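Local coordinates for folylpolyglutamate synthase protein FOLC (Mycobacterium tuberculosis, PDB 2VOS), which probably catalyses the ATP-dependent addition of L-glutamate to dihydropteroate, giving dihydrofolate, and to tetrahydrofolate, building its polyglutamate tail, at residues M81-V86 with R91-T96; R62-I67 with M158-F163; V173-G176 with W181-T184; A257-E262 with Q298-V303; L47-A52 with K151-T156. One frame throughout, in Å; residues are numbered along the deposited sequence.

Interaction 1 (M81-V86 with R91-T96); sequences MVDALV and RRTGRT
The guanidinium of Arg95 meets the carboxylate of Asp83 at its edge, the two planes 56° apart, and Asp83 CB lies in the guanidinium plane at the same rim. Arg95 NE donates to Asp83 OD2 at 2.7 Å, on the anti lone pair of that oxygen but tilted 28° from the guanidinium plane. Arg95 NH2 adds only a weak bond to OD2; this nitrogen also holds a bound glycerol. The bend of the arginine chain at its third torsion (chi3 39°) turns NE back to the helix. The second carboxylate oxygen serves the strand: Thr93 OG1 donates to Asp83 OD1 at 2.6 Å, arriving from above the carboxylate plane. One water closes the corner, donating to Asp83 OD2 at 2.7 Å and to Thr93 OG1 at 3.0 Å. A single aspartate thus grips two residues of one strand face, which fixes its rotation in a buried setting. A turn later on the helix, Val86 CG1 presses on Thr93 CG2 at 3.4 Å, tighter than usual for two carbons, and flanks Arg91 CB. Arg91 N closes the connection with a bond to Val86 O of 3.2 Å. The axes of helix 81-86 and strand 93-96 run 9.0 Å apart and antiparallel. Helix 75-88 follows strand 66-70, packs on the sheet and leads into strand 93-96: a beta-alpha-beta crossover with strand 170-174 between its two strands, as in the P-loop NTPase-like core of Mur ligases.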
# COMPACT_ATOMS: atom_id res chain seq x y z
N MSE A 81 -5.76 4.14 7.12
CA MSE A 81 -6.11 4.18 8.53
C MSE A 81 -5.90 5.58 9.13
O MSE A 81 -6.79 6.10 9.78
CB MSE A 81 -5.28 3.18 9.32
CG MSE A 81 -5.82 1.75 9.08
SE MSE A 81 -4.46 0.53 9.74
CE MSE A 81 -5.32 -1.15 9.40
N VAL A 82 -4.74 6.18 8.89
CA VAL A 82 -4.50 7.58 9.25
C VAL A 82 -5.59 8.49 8.70
O VAL A 82 -6.11 9.32 9.43
CB VAL A 82 -3.09 8.04 8.73
CG1 VAL A 82 -2.90 9.56 8.82
CG2 VAL A 82 -1.97 7.26 9.45
N ASP A 83 -5.92 8.38 7.41
CA ASP A 83 -6.99 9.17 6.81
C ASP A 83 -8.31 8.96 7.58
O ASP A 83 -9.04 9.91 8.00
CB ASP A 83 -7.13 8.74 5.33
CG ASP A 83 -8.01 9.69 4.52
OD1 ASP A 83 -8.76 10.48 5.16
OD2 ASP A 83 -7.97 9.63 3.26
N ALA A 84 -8.68 7.70 7.78
CA ALA A 84 -9.91 7.42 8.50
C ALA A 84 -9.95 8.08 9.91
O ALA A 84 -10.98 8.64 10.31
CB ALA A 84 -10.11 5.88 8.64
N LEU A 85 -8.85 7.93 10.67
CA LEU A 85 -8.77 8.51 12.03
C LEU A 85 -8.84 10.06 11.98
O LEU A 85 -9.59 10.68 12.74
CB LEU A 85 -7.46 8.06 12.70
CG LEU A 85 -7.37 6.58 13.09
CD1 LEU A 85 -5.90 6.27 13.48
CD2 LEU A 85 -8.28 6.24 14.32
N VAL A 86 -8.09 10.70 11.08
CA VAL A 86 -8.11 12.16 11.01
C VAL A 86 -9.50 12.66 10.58
O VAL A 86 -10.05 13.71 11.10
CB VAL A 86 -7.00 12.67 10.07
CG1 VAL A 86 -7.17 14.18 9.77
CG2 VAL A 86 -5.64 12.30 10.64
N ARG A 91 -11.18 16.63 10.70
CA ARG A 91 -10.30 17.45 9.82
C ARG A 91 -10.39 16.93 8.38
O ARG A 91 -10.56 15.73 8.15
CB ARG A 91 -8.85 17.38 10.29
CG ARG A 91 -8.50 18.41 11.39
CD ARG A 91 -9.39 18.28 12.65
NE ARG A 91 -8.74 18.96 13.80
CZ ARG A 91 -8.97 18.67 15.07
NH1 ARG A 91 -9.84 17.70 15.41
NH2 ARG A 91 -8.31 19.31 16.01
N ARG A 92 -10.27 17.83 7.43
CA ARG A 92 -10.45 17.49 6.06
C ARG A 92 -9.13 16.96 5.58
O ARG A 92 -8.08 17.61 5.79
CB ARG A 92 -10.83 18.75 5.29
CG ARG A 92 -11.18 18.44 3.91
CD ARG A 92 -11.83 19.63 3.21
NE ARG A 92 -12.48 19.02 2.10
CZ ARG A 92 -12.67 19.62 0.95
NH1 ARG A 92 -13.30 18.98 -0.00
NH2 ARG A 92 -12.28 20.88 0.81
N THR A 93 -9.15 15.75 5.00
CA THR A 93 -7.86 15.16 4.60
C THR A 93 -7.63 15.16 3.07
O THR A 93 -8.57 15.20 2.26
CB THR A 93 -7.77 13.66 4.98
OG1 THR A 93 -8.94 13.01 4.46
CG2 THR A 93 -7.70 13.50 6.51
N GLY A 94 -6.37 15.11 2.69
CA GLY A 94 -6.02 14.69 1.32
C GLY A 94 -5.10 13.50 1.53
O GLY A 94 -4.33 13.47 2.50
N ARG A 95 -5.17 12.52 0.64
CA ARG A 95 -4.34 11.36 0.80
C ARG A 95 -3.81 10.93 -0.59
O ARG A 95 -4.57 10.87 -1.59
CB ARG A 95 -5.15 10.19 1.42
CG ARG A 95 -4.37 8.88 1.30
CD ARG A 95 -5.02 7.73 2.10
NE ARG A 95 -6.51 7.70 2.06
CZ ARG A 95 -7.22 7.16 1.07
NH1 ARG A 95 -6.62 6.65 -0.04
NH2 ARG A 95 -8.55 7.11 1.17
N THR A 96 -2.51 10.67 -0.66
CA THR A 96 -1.96 10.19 -1.90
C THR A 96 -1.32 8.85 -1.60
O THR A 96 -0.55 8.70 -0.63
CB THR A 96 -1.07 11.21 -2.66
OG1 THR A 96 -0.59 10.60 -3.87
CG2 THR A 96 0.10 11.74 -1.83
O HOH W 1 -8.54 11.78 1.76

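Interaction 2 (R62-I67 with M158-F163); sequences RSYPSI and MAFAAF
This is an aromatic contact fastened by one hydrogen bond, between the loop that leads into strand 66-70 and a helix, 151-165, packed on the same sheet. Tyr64 carries nearly all of it from the loop side. Its OH donates to the backbone Phe160 O at 2.7 Å, in the carbonyl plane and on a lone pair, with a C=O...donor angle of 110°; the carbonyl oxygen in turn lies at the edge of the tyrosine ring. The hydroxyl therefore comes in beside the helix, where Phe160 CB and Phe163 CB each stand 3.5 Å from Tyr64 OH. Phe163 supplies the aromatic partner: its edge is directed at the face of Tyr64 in an offset edge-to-face pair, the centroids 5.9 Å apart and the planes at 75°. Phe163 CB also packs against Tyr64 CE2 at 3.5 Å. The tyrosine CG sits between the backbone N and the carbonyl carbon (chi1 35°), which turns the ring toward the helix. Phe160 and Phe163, about one turn apart on the same side of the helix, hold the phenol oxygen between their CB atoms. Ala171 of strand 170-174 touches both Tyr64 and Phe163 and closes the buried cluster. A helix covering the parallel part of a mixed sheet in this way, followed by strand 170-174 beside strand 66-70, is the layered alpha/beta build of the nucleotide-binding domain in Mur-type ligases.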
# COMPACT_ATOMS: atom_id res chain seq x y z
N ARG A 62 3.81 22.88 0.71
CA ARG A 62 4.16 23.45 2.01
C ARG A 62 3.00 24.21 2.67
O ARG A 62 3.20 24.82 3.74
CB ARG A 62 5.41 24.37 1.89
CG ARG A 62 6.64 23.51 1.46
CD ARG A 62 8.00 24.19 1.65
NE ARG A 62 9.04 23.31 1.09
CZ ARG A 62 9.60 22.30 1.76
NH1 ARG A 62 10.51 21.54 1.16
NH2 ARG A 62 9.26 22.08 3.02
N SER A 63 1.78 24.14 2.08
CA SER A 63 0.68 24.97 2.62
C SER A 63 -0.28 24.14 3.52
O SER A 63 -1.26 24.71 4.02
CB SER A 63 -0.14 25.63 1.49
OG SER A 63 -0.75 24.63 0.62
N TYR A 64 0.08 22.91 3.85
CA TYR A 64 -0.66 22.13 4.83
C TYR A 64 0.40 21.23 5.40
O TYR A 64 1.43 20.99 4.77
CB TYR A 64 -1.77 21.27 4.15
CG TYR A 64 -1.32 20.77 2.76
CD1 TYR A 64 -0.48 19.67 2.61
CD2 TYR A 64 -1.73 21.43 1.64
CE1 TYR A 64 -0.03 19.25 1.35
CE2 TYR A 64 -1.32 21.02 0.35
CZ TYR A 64 -0.47 19.97 0.23
OH TYR A 64 -0.14 19.62 -1.04
N PRO A 65 0.17 20.73 6.60
CA PRO A 65 1.09 19.76 7.21
C PRO A 65 0.75 18.37 6.70
O PRO A 65 -0.41 18.16 6.26
CB PRO A 65 0.72 19.83 8.71
CG PRO A 65 -0.75 20.11 8.67
CD PRO A 65 -0.92 21.13 7.50
N SER A 66 1.73 17.46 6.69
CA SER A 66 1.54 16.10 6.17
C SER A 66 1.99 15.07 7.17
O SER A 66 2.86 15.32 8.02
CB SER A 66 2.43 15.84 4.92
OG SER A 66 2.05 16.61 3.76
N ILE A 67 1.44 13.87 7.03
CA ILE A 67 1.97 12.71 7.70
C ILE A 67 2.46 11.80 6.57
O ILE A 67 1.70 11.50 5.62
CB ILE A 67 0.82 11.99 8.48
CG1 ILE A 67 0.24 12.93 9.56
CG2 ILE A 67 1.27 10.64 9.07
CD1 ILE A 67 -1.17 12.46 10.04
N MSE A 158 0.53 16.60 -9.01
CA MSE A 158 -0.93 16.66 -9.05
C MSE A 158 -1.57 16.51 -7.68
O MSE A 158 -2.50 17.26 -7.33
CB MSE A 158 -1.49 15.60 -10.03
CG MSE A 158 -1.21 15.93 -11.49
SE MSE A 158 -1.66 14.34 -12.58
CE MSE A 158 -3.54 14.14 -12.15
N ALA A 159 -1.12 15.52 -6.89
CA ALA A 159 -1.74 15.31 -5.57
C ALA A 159 -1.54 16.62 -4.73
O ALA A 159 -2.50 17.14 -4.06
CB ALA A 159 -1.10 14.10 -4.87
N PHE A 160 -0.31 17.12 -4.72
CA PHE A 160 0.01 18.28 -3.89
C PHE A 160 -0.78 19.51 -4.32
O PHE A 160 -1.20 20.29 -3.45
CB PHE A 160 1.53 18.63 -3.90
CG PHE A 160 2.40 17.60 -3.22
CD1 PHE A 160 1.93 16.90 -2.10
CD2 PHE A 160 3.69 17.34 -3.66
CE1 PHE A 160 2.70 15.94 -1.45
CE2 PHE A 160 4.52 16.39 -2.96
CZ PHE A 160 4.01 15.69 -1.87
N ALA A 161 -0.93 19.71 -5.64
CA ALA A 161 -1.74 20.85 -6.18
C ALA A 161 -3.21 20.66 -5.76
O ALA A 161 -3.91 21.59 -5.34
CB ALA A 161 -1.63 20.86 -7.71
N ALA A 162 -3.70 19.43 -5.92
CA ALA A 162 -5.10 19.18 -5.63
C ALA A 162 -5.34 19.40 -4.13
O ALA A 162 -6.44 19.85 -3.72
CB ALA A 162 -5.44 17.72 -6.00
N PHE A 163 -4.37 19.07 -3.28
CA PHE A 163 -4.60 19.24 -1.85
C PHE A 163 -4.72 20.73 -1.52
O PHE A 163 -5.48 21.10 -0.61
CB PHE A 163 -3.47 18.62 -0.98
CG PHE A 163 -3.35 17.11 -1.14
CD1 PHE A 163 -4.44 16.36 -1.62
CD2 PHE A 163 -2.15 16.45 -0.81
CE1 PHE A 163 -4.31 14.96 -1.74
CE2 PHE A 163 -2.02 15.06 -0.91
CZ PHE A 163 -3.08 14.32 -1.39

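Interaction 3 (V173-G176 with W181-T184); sequences VEVG and WDAT. With CO (cobalt (II) ion), chain E.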
# COMPACT_ATOMS: atom_id res chain seq x y z
N VAL A 173 0.60 11.13 3.12
CA VAL A 173 1.39 11.03 1.89
C VAL A 173 2.21 9.75 1.92
O VAL A 173 3.11 9.59 2.77
CB VAL A 173 2.36 12.21 1.79
CG1 VAL A 173 3.27 12.03 0.48
CG2 VAL A 173 1.54 13.55 1.76
N GLU A 174 1.93 8.83 1.00
CA GLU A 174 2.69 7.60 0.96
C GLU A 174 3.88 7.76 -0.02
O GLU A 174 3.71 8.25 -1.12
CB GLU A 174 1.80 6.46 0.46
CG GLU A 174 2.52 5.19 0.18
CD GLU A 174 1.58 4.05 -0.28
OE1 GLU A 174 0.36 4.24 -0.47
OE2 GLU A 174 2.10 2.93 -0.44
N VAL A 175 5.05 7.31 0.39
CA VAL A 175 6.22 7.22 -0.51
C VAL A 175 5.93 6.33 -1.72
O VAL A 175 5.27 5.28 -1.60
CB VAL A 175 7.46 6.71 0.35
CG1 VAL A 175 8.61 6.31 -0.49
CG2 VAL A 175 7.93 7.85 1.26
N GLY A 176 6.36 6.75 -2.91
CA GLY A 176 6.32 5.91 -4.11
C GLY A 176 7.30 4.76 -3.93
O GLY A 176 6.92 3.59 -4.01
N TRP A 181 15.00 9.78 -1.77
CA TRP A 181 15.05 10.39 -3.11
C TRP A 181 13.72 10.23 -3.82
O TRP A 181 13.67 10.37 -5.03
CB TRP A 181 16.19 9.82 -3.97
CG TRP A 181 17.55 10.03 -3.29
CD1 TRP A 181 18.24 11.22 -3.12
CD2 TRP A 181 18.33 9.04 -2.62
NE1 TRP A 181 19.41 11.01 -2.44
CE2 TRP A 181 19.47 9.68 -2.09
CE3 TRP A 181 18.19 7.67 -2.46
CZ2 TRP A 181 20.45 9.00 -1.41
CZ3 TRP A 181 19.16 7.00 -1.76
CH2 TRP A 181 20.28 7.66 -1.26
N ASP A 182 12.65 9.97 -3.06
CA ASP A 182 11.31 9.79 -3.65
C ASP A 182 10.72 11.18 -3.96
O ASP A 182 10.98 12.13 -3.21
CB ASP A 182 10.38 9.06 -2.63
CG ASP A 182 9.04 8.75 -3.22
OD1 ASP A 182 9.02 7.88 -4.14
OD2 ASP A 182 8.05 9.45 -2.84
N ALA A 183 9.90 11.29 -5.00
CA ALA A 183 9.31 12.58 -5.39
C ALA A 183 8.49 13.22 -4.25
O ALA A 183 8.37 14.44 -4.21
CB ALA A 183 8.41 12.41 -6.70
N THR A 184 7.96 12.43 -3.32
CA THR A 184 7.13 13.00 -2.25
C THR A 184 8.01 13.70 -1.21
O THR A 184 7.49 14.40 -0.34
CB THR A 184 6.33 11.87 -1.47
OG1 THR A 184 7.24 10.89 -0.94
CG2 THR A 184 5.35 11.15 -2.43
CO CO E . 1.26 1.11 -1.24
O HOH W 2 3.15 0.58 -2.14
O HOH W 3 0.34 -0.61 -2.03
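Most unusual here is the number of donors gathered on one carboxylate oxygen, Asp182 OD2, which takes three hydrogen bonds across and within the turn. From the strand end, Gly176 N donates to Asp182 OD2 at 3.2 Å, nearly straight at 163° but from above the carboxylate plane. From its own segment, Thr184 OG1 reaches Asp182 OD2 at 2.5 Å on the anti lone pair, and Thr184 N donates to the same oxygen at 3.0 Å, which makes an Asx turn. The other oxygen, Asp182 OD1, accepts from Met177 N. With CG opposite the backbone N (chi1 -176°), the carboxylate is carried across to the strand end. The valines pack around these polar groups: Val175 CG1 lies 3.7 Å from Asp182 CG, while the side chains of Val173 and Thr184 pass in opposite directions, CG1 of Val173 3.6 Å from Thr184 CB. His68 is a further hydrogen-bonding partner of Thr184 OG1. Glu174 points away from the loop, and its extended chain delivers OE2 to the cobalt(II) ion at 2.2 Å. Two waters, Thr76 OG1, Ser98 O and ADP O1B (2.0 Å from the cobalt) are the other five ligands. The dense bonding would fix the rotation of the buried Asp182 carboxylate and probably stabilise its negative charge, holding the loop against the end of the strand that supplies a metal ligand.

Interaction 4 (A257-E262 with Q298-V303); sequences AREDSE and QAHNAV. With ADP (adenosine-5'-diphosphate), chain B.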
# COMPACT_ATOMS: atom_id res chain seq x y z
N ALA A 257 8.84 7.32 18.52
CA ALA A 257 7.88 6.45 19.19
C ALA A 257 8.00 5.10 18.47
O ALA A 257 7.87 5.04 17.23
CB ALA A 257 6.45 7.02 19.00
N ARG A 258 8.18 4.02 19.22
CA ARG A 258 8.46 2.73 18.58
C ARG A 258 7.45 1.71 18.99
O ARG A 258 7.17 1.60 20.19
CB ARG A 258 9.83 2.19 19.03
CG ARG A 258 10.98 3.05 18.58
CD ARG A 258 12.23 2.77 19.48
NE ARG A 258 11.96 3.20 20.85
CZ ARG A 258 12.68 2.85 21.91
NH1 ARG A 258 13.75 2.05 21.77
NH2 ARG A 258 12.34 3.30 23.11
N GLU A 259 6.96 0.90 18.05
CA GLU A 259 6.03 -0.16 18.45
C GLU A 259 6.66 -1.02 19.46
O GLU A 259 7.87 -1.26 19.40
CB GLU A 259 5.45 -0.98 17.28
CG GLU A 259 4.31 -1.90 17.77
CD GLU A 259 3.64 -2.62 16.60
OE1 GLU A 259 4.06 -2.31 15.47
OE2 GLU A 259 2.73 -3.47 16.82
N ASP A 260 5.87 -1.41 20.46
CA ASP A 260 6.32 -2.26 21.58
C ASP A 260 7.17 -1.55 22.59
O ASP A 260 7.69 -2.18 23.51
CB ASP A 260 7.03 -3.54 21.10
CG ASP A 260 6.10 -4.44 20.26
OD1 ASP A 260 4.93 -4.56 20.58
OD2 ASP A 260 6.51 -4.97 19.22
N SER A 261 7.38 -0.25 22.41
CA SER A 261 7.98 0.55 23.50
C SER A 261 7.06 1.72 23.91
O SER A 261 6.77 1.89 25.09
CB SER A 261 9.32 1.15 23.10
OG SER A 261 10.33 0.19 23.01
N GLU A 262 6.66 2.53 22.94
CA GLU A 262 5.84 3.70 23.21
C GLU A 262 4.39 3.40 22.92
O GLU A 262 3.54 4.11 23.40
CB GLU A 262 6.29 4.92 22.37
CG GLU A 262 7.57 5.65 22.88
CD GLU A 262 8.83 4.79 22.76
OE1 GLU A 262 9.14 4.34 21.65
OE2 GLU A 262 9.51 4.55 23.80
N GLN A 298 -2.72 -6.42 10.13
CA GLN A 298 -3.54 -5.20 10.16
C GLN A 298 -3.71 -4.63 11.60
O GLN A 298 -3.91 -3.45 11.77
CB GLN A 298 -4.89 -5.38 9.44
CG GLN A 298 -4.70 -5.71 7.92
CD GLN A 298 -4.22 -4.51 7.12
OE1 GLN A 298 -3.89 -3.46 7.68
NE2 GLN A 298 -4.22 -4.62 5.81
N ALA A 299 -3.63 -5.47 12.62
CA ALA A 299 -3.64 -4.93 13.97
C ALA A 299 -2.40 -4.07 14.22
O ALA A 299 -2.46 -3.05 14.91
CB ALA A 299 -3.72 -6.11 15.04
N HIS A 300 -1.27 -4.49 13.65
CA HIS A 300 -0.01 -3.75 13.84
C HIS A 300 -0.02 -2.46 13.05
O HIS A 300 0.47 -1.42 13.52
CB HIS A 300 1.20 -4.65 13.44
CG HIS A 300 1.43 -5.72 14.44
ND1 HIS A 300 1.80 -5.44 15.75
CD2 HIS A 300 1.26 -7.07 14.39
CE1 HIS A 300 1.84 -6.56 16.45
NE2 HIS A 300 1.51 -7.56 15.65
N ASN A 301 -0.58 -2.51 11.83
CA ASN A 301 -0.78 -1.31 11.02
C ASN A 301 -1.73 -0.36 11.78
O ASN A 301 -1.48 0.83 11.81
CB ASN A 301 -1.43 -1.63 9.66
CG ASN A 301 -0.49 -2.43 8.75
OD1 ASN A 301 0.72 -2.48 9.01
ND2 ASN A 301 -1.02 -3.01 7.69
N ALA A 302 -2.80 -0.88 12.36
CA ALA A 302 -3.69 -0.02 13.17
C ALA A 302 -3.01 0.72 14.28
O ALA A 302 -3.17 1.93 14.43
CB ALA A 302 -4.86 -0.83 13.72
N VAL A 303 -2.23 0.04 15.11
CA VAL A 303 -1.68 0.79 16.25
C VAL A 303 -0.61 1.76 15.73
O VAL A 303 -0.39 2.82 16.31
CB VAL A 303 -1.05 -0.16 17.30
CG1 VAL A 303 0.24 -0.79 16.77
CG2 VAL A 303 -0.80 0.59 18.61
PB ADP B . 2.38 -1.15 0.77
O1B ADP B . 1.61 0.11 0.48
O2B ADP B . 2.76 -1.91 -0.47
O3B ADP B . 3.50 -1.02 1.76
PA ADP B . -0.20 -2.39 1.54
O1A ADP B . -0.69 -2.06 0.14
O2A ADP B . -0.96 -2.08 2.82
O3A ADP B . 1.41 -2.11 1.65
O5' ADP B . -0.16 -4.01 1.53
C5' ADP B . 0.34 -4.81 0.44
C4' ADP B . 0.23 -6.27 0.93
O4' ADP B . 1.13 -6.47 2.05
C3' ADP B . -1.12 -6.63 1.55
O3' ADP B . -1.94 -7.31 0.62
C2' ADP B . -0.89 -7.63 2.65
O2' ADP B . -0.65 -8.93 2.01
C1' ADP B . 0.50 -7.25 3.09
N9 ADP B . 0.61 -6.38 4.30
C8 ADP B . 0.05 -5.16 4.59
N7 ADP B . 0.51 -4.72 5.80
C5 ADP B . 1.45 -5.62 6.22
C6 ADP B . 2.35 -5.76 7.37
N6 ADP B . 2.36 -4.84 8.36
N1 ADP B . 3.10 -6.87 7.41
C2 ADP B . 3.10 -7.87 6.49
N3 ADP B . 2.33 -7.81 5.38
C4 ADP B . 1.50 -6.72 5.24
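The polar part of the contact is one histidine-carboxylate hydrogen bond, from His300 ND1 to Glu259 OE2. At 2.4 Å it is very short, below the usual range, and its exact value is doubtful; the N-H...acceptor angle is 159°. The oxygen sits at the edge of the imidazole, near its plane, while the carboxylate itself is turned 43° from the ring. Glu259 gets there by a fully stretched chain with CG opposite the backbone N (chi1 -170°), crossing the histidine at about a right angle. On the far side of the ring, His300 NE2 bonds to Glu296, so both ring nitrogens are engaged with acidic side chains. The van der Waals part is small: the methyl Val303 CG1, one helical turn along, touches the carboxylate at Glu259 OE2, 3.7 Å away. At the end of the strand, Arg258 grips Glu262 side-on, NE to OE1 at 3.1 Å and NH2 to OE2 at 3.2 Å, and its backbone N also bonds to Glu262 OE1, which would steady the turn that carries Glu259. Ligand binding falls to the next residue of the helix, whose side chain points away from the loop. Asn301 OD1 accepts from ADP N6 at 2.9 Å and its ND2 donates to ADP N7 at 3.0 Å, reading the Hoogsteen edge of the adenine; Gln298 OE1 takes a bond from the same ND2, which orients the amide. The contact thus joins the end of strand 255-258, an outermost strand of the main sheet, to helix 296-312, which lies between helix 75-88 and the three-stranded antiparallel sheet.

Interaction 5 (L47-A52 with K151-T156); sequences LTRISA and KFEVLT
Glu153, the third residue of segment 151-156, meets helix 48-56 through both its ends. Its OE1 accepts from Arg49 NE at 2.9 Å, a fairly straight bond (160°) on the syn lone pair, with the oxygen in the guanidinium plane. Its OE2 stands 2.7 Å from Arg49 NH2, a weak bond in angle though part of the salt bridge. NE and NH2 thus each reach one oxygen, the second weakly, with the planes 44° apart; the bend at the third torsion of Arg49 (chi3 -43°) turns the guanidinium toward the glutamate. Arg42 O takes a second bond from Arg49 NH2, so the arginine also ties in the loop before the helix. A water 2.7 Å from Glu153 OE2 donates to that oxygen and accepts from Ile50 N at 3.1 Å, linking the acid to the start of helix 48-56. At the backbone end, Ile50 CD1 rests 3.5 Å from Glu153 O. One turn on, Thr156 faces helix 48-56, its OG1 bonded to Phe152 O. With its charge paired to Glu153 in a buried place, the arginine probably keeps the acid ionised, and salt bridge plus water pin the two helices at a polar point.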
# COMPACT_ATOMS: atom_id res chain seq x y z
N LEU A 47 16.29 15.51 -6.33
CA LEU A 47 14.89 16.02 -6.34
C LEU A 47 14.74 17.34 -7.08
O LEU A 47 13.86 18.15 -6.80
CB LEU A 47 14.35 16.16 -4.92
CG LEU A 47 14.41 14.83 -4.17
CD1 LEU A 47 14.25 15.00 -2.68
CD2 LEU A 47 13.36 13.92 -4.73
N THR A 48 15.63 17.53 -8.05
CA THR A 48 15.76 18.80 -8.75
C THR A 48 14.51 19.16 -9.54
O THR A 48 14.01 20.29 -9.46
CB THR A 48 17.01 18.78 -9.67
OG1 THR A 48 18.18 18.94 -8.85
CG2 THR A 48 16.97 19.94 -10.63
N ARG A 49 13.99 18.20 -10.30
CA ARG A 49 12.83 18.47 -11.14
C ARG A 49 11.58 18.73 -10.31
O ARG A 49 10.87 19.72 -10.54
CB ARG A 49 12.59 17.30 -12.10
CG ARG A 49 13.54 17.25 -13.29
CD ARG A 49 13.18 16.07 -14.26
NE ARG A 49 12.85 14.80 -13.59
CZ ARG A 49 13.70 13.79 -13.39
NH1 ARG A 49 14.98 13.85 -13.79
NH2 ARG A 49 13.28 12.69 -12.77
N ILE A 50 11.26 17.83 -9.37
CA ILE A 50 10.01 17.98 -8.62
C ILE A 50 10.14 19.23 -7.72
O ILE A 50 9.19 19.98 -7.56
CB ILE A 50 9.72 16.71 -7.78
CG1 ILE A 50 8.35 16.81 -7.09
CG2 ILE A 50 10.78 16.49 -6.70
CD1 ILE A 50 7.21 16.81 -8.05
N SER A 51 11.33 19.49 -7.14
CA SER A 51 11.51 20.76 -6.42
C SER A 51 11.28 22.00 -7.28
O SER A 51 10.63 22.94 -6.84
CB SER A 51 12.89 20.87 -5.78
OG SER A 51 13.03 19.87 -4.81
N ALA A 52 11.86 22.02 -8.48
CA ALA A 52 11.65 23.12 -9.38
C ALA A 52 10.17 23.30 -9.70
O ALA A 52 9.67 24.43 -9.75
CB ALA A 52 12.47 22.94 -10.68
N LYS A 151 6.39 9.98 -14.74
CA LYS A 151 4.98 9.92 -14.43
C LYS A 151 4.73 10.03 -12.91
O LYS A 151 3.81 10.74 -12.48
CB LYS A 151 4.42 8.61 -14.96
CG LYS A 151 3.02 8.40 -14.48
CD LYS A 151 2.37 7.20 -15.17
CE LYS A 151 0.82 7.23 -14.80
NZ LYS A 151 0.07 6.01 -15.39
N PHE A 152 5.53 9.36 -12.08
CA PHE A 152 5.36 9.50 -10.66
C PHE A 152 5.56 10.96 -10.18
O PHE A 152 4.79 11.48 -9.32
CB PHE A 152 6.23 8.50 -9.84
CG PHE A 152 5.85 8.50 -8.36
CD1 PHE A 152 4.56 8.08 -7.97
CD2 PHE A 152 6.73 8.98 -7.38
CE1 PHE A 152 4.16 8.08 -6.62
CE2 PHE A 152 6.34 9.00 -6.04
CZ PHE A 152 5.06 8.56 -5.65
N GLU A 153 6.58 11.64 -10.69
CA GLU A 153 6.77 13.05 -10.33
C GLU A 153 5.52 13.90 -10.65
O GLU A 153 5.07 14.68 -9.83
CB GLU A 153 8.00 13.59 -11.05
CG GLU A 153 9.27 13.14 -10.37
CD GLU A 153 10.53 13.46 -11.20
OE1 GLU A 153 10.43 13.96 -12.33
OE2 GLU A 153 11.64 13.21 -10.71
N VAL A 154 4.96 13.72 -11.83
CA VAL A 154 3.77 14.44 -12.21
C VAL A 154 2.56 14.06 -11.33
O VAL A 154 1.82 14.96 -10.88
CB VAL A 154 3.46 14.25 -13.71
CG1 VAL A 154 2.17 14.99 -14.05
CG2 VAL A 154 4.64 14.79 -14.55
N LEU A 155 2.33 12.76 -11.07
CA LEU A 155 1.25 12.37 -10.19
C LEU A 155 1.40 13.00 -8.82
O LEU A 155 0.44 13.44 -8.19
CB LEU A 155 1.20 10.86 -10.03
CG LEU A 155 0.76 10.07 -11.24
CD1 LEU A 155 1.08 8.52 -11.05
CD2 LEU A 155 -0.71 10.35 -11.57
N THR A 156 2.64 13.07 -8.34
CA THR A 156 2.89 13.57 -7.00
C THR A 156 2.59 15.06 -6.99
O THR A 156 1.96 15.56 -6.07
CB THR A 156 4.31 13.28 -6.58
OG1 THR A 156 4.44 11.85 -6.41
CG2 THR A 156 4.68 14.01 -5.23
O HOH W 4 12.79 15.19 -9.20

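How the interactions relate
Interactions 1, 2 and 3 meet on one sheet: Ile67 O lies 2.8 Å from Val173 N and Thr96 O 3.0 Å from Glu174 N, while Phe163 CZ packs 3.4 Å from Arg95 N. Interactions 2 and 5 share helix 151-165, their centres about 13 Å apart, and Phe152 CZ of interaction 5 reaches Gly176 CA of interaction 3 at 3.3 Å. Met81 carries helix 75-88 of interaction 1 to interaction 4, its SE 3.4 Å from Ala302 N. Interactions 3 and 4 reach different parts of the nucleotide site, Glu174 the cobalt ion and Asn301 the adenine, their centres about 22 Å apart. Interactions 2 and 5 lie away from that site.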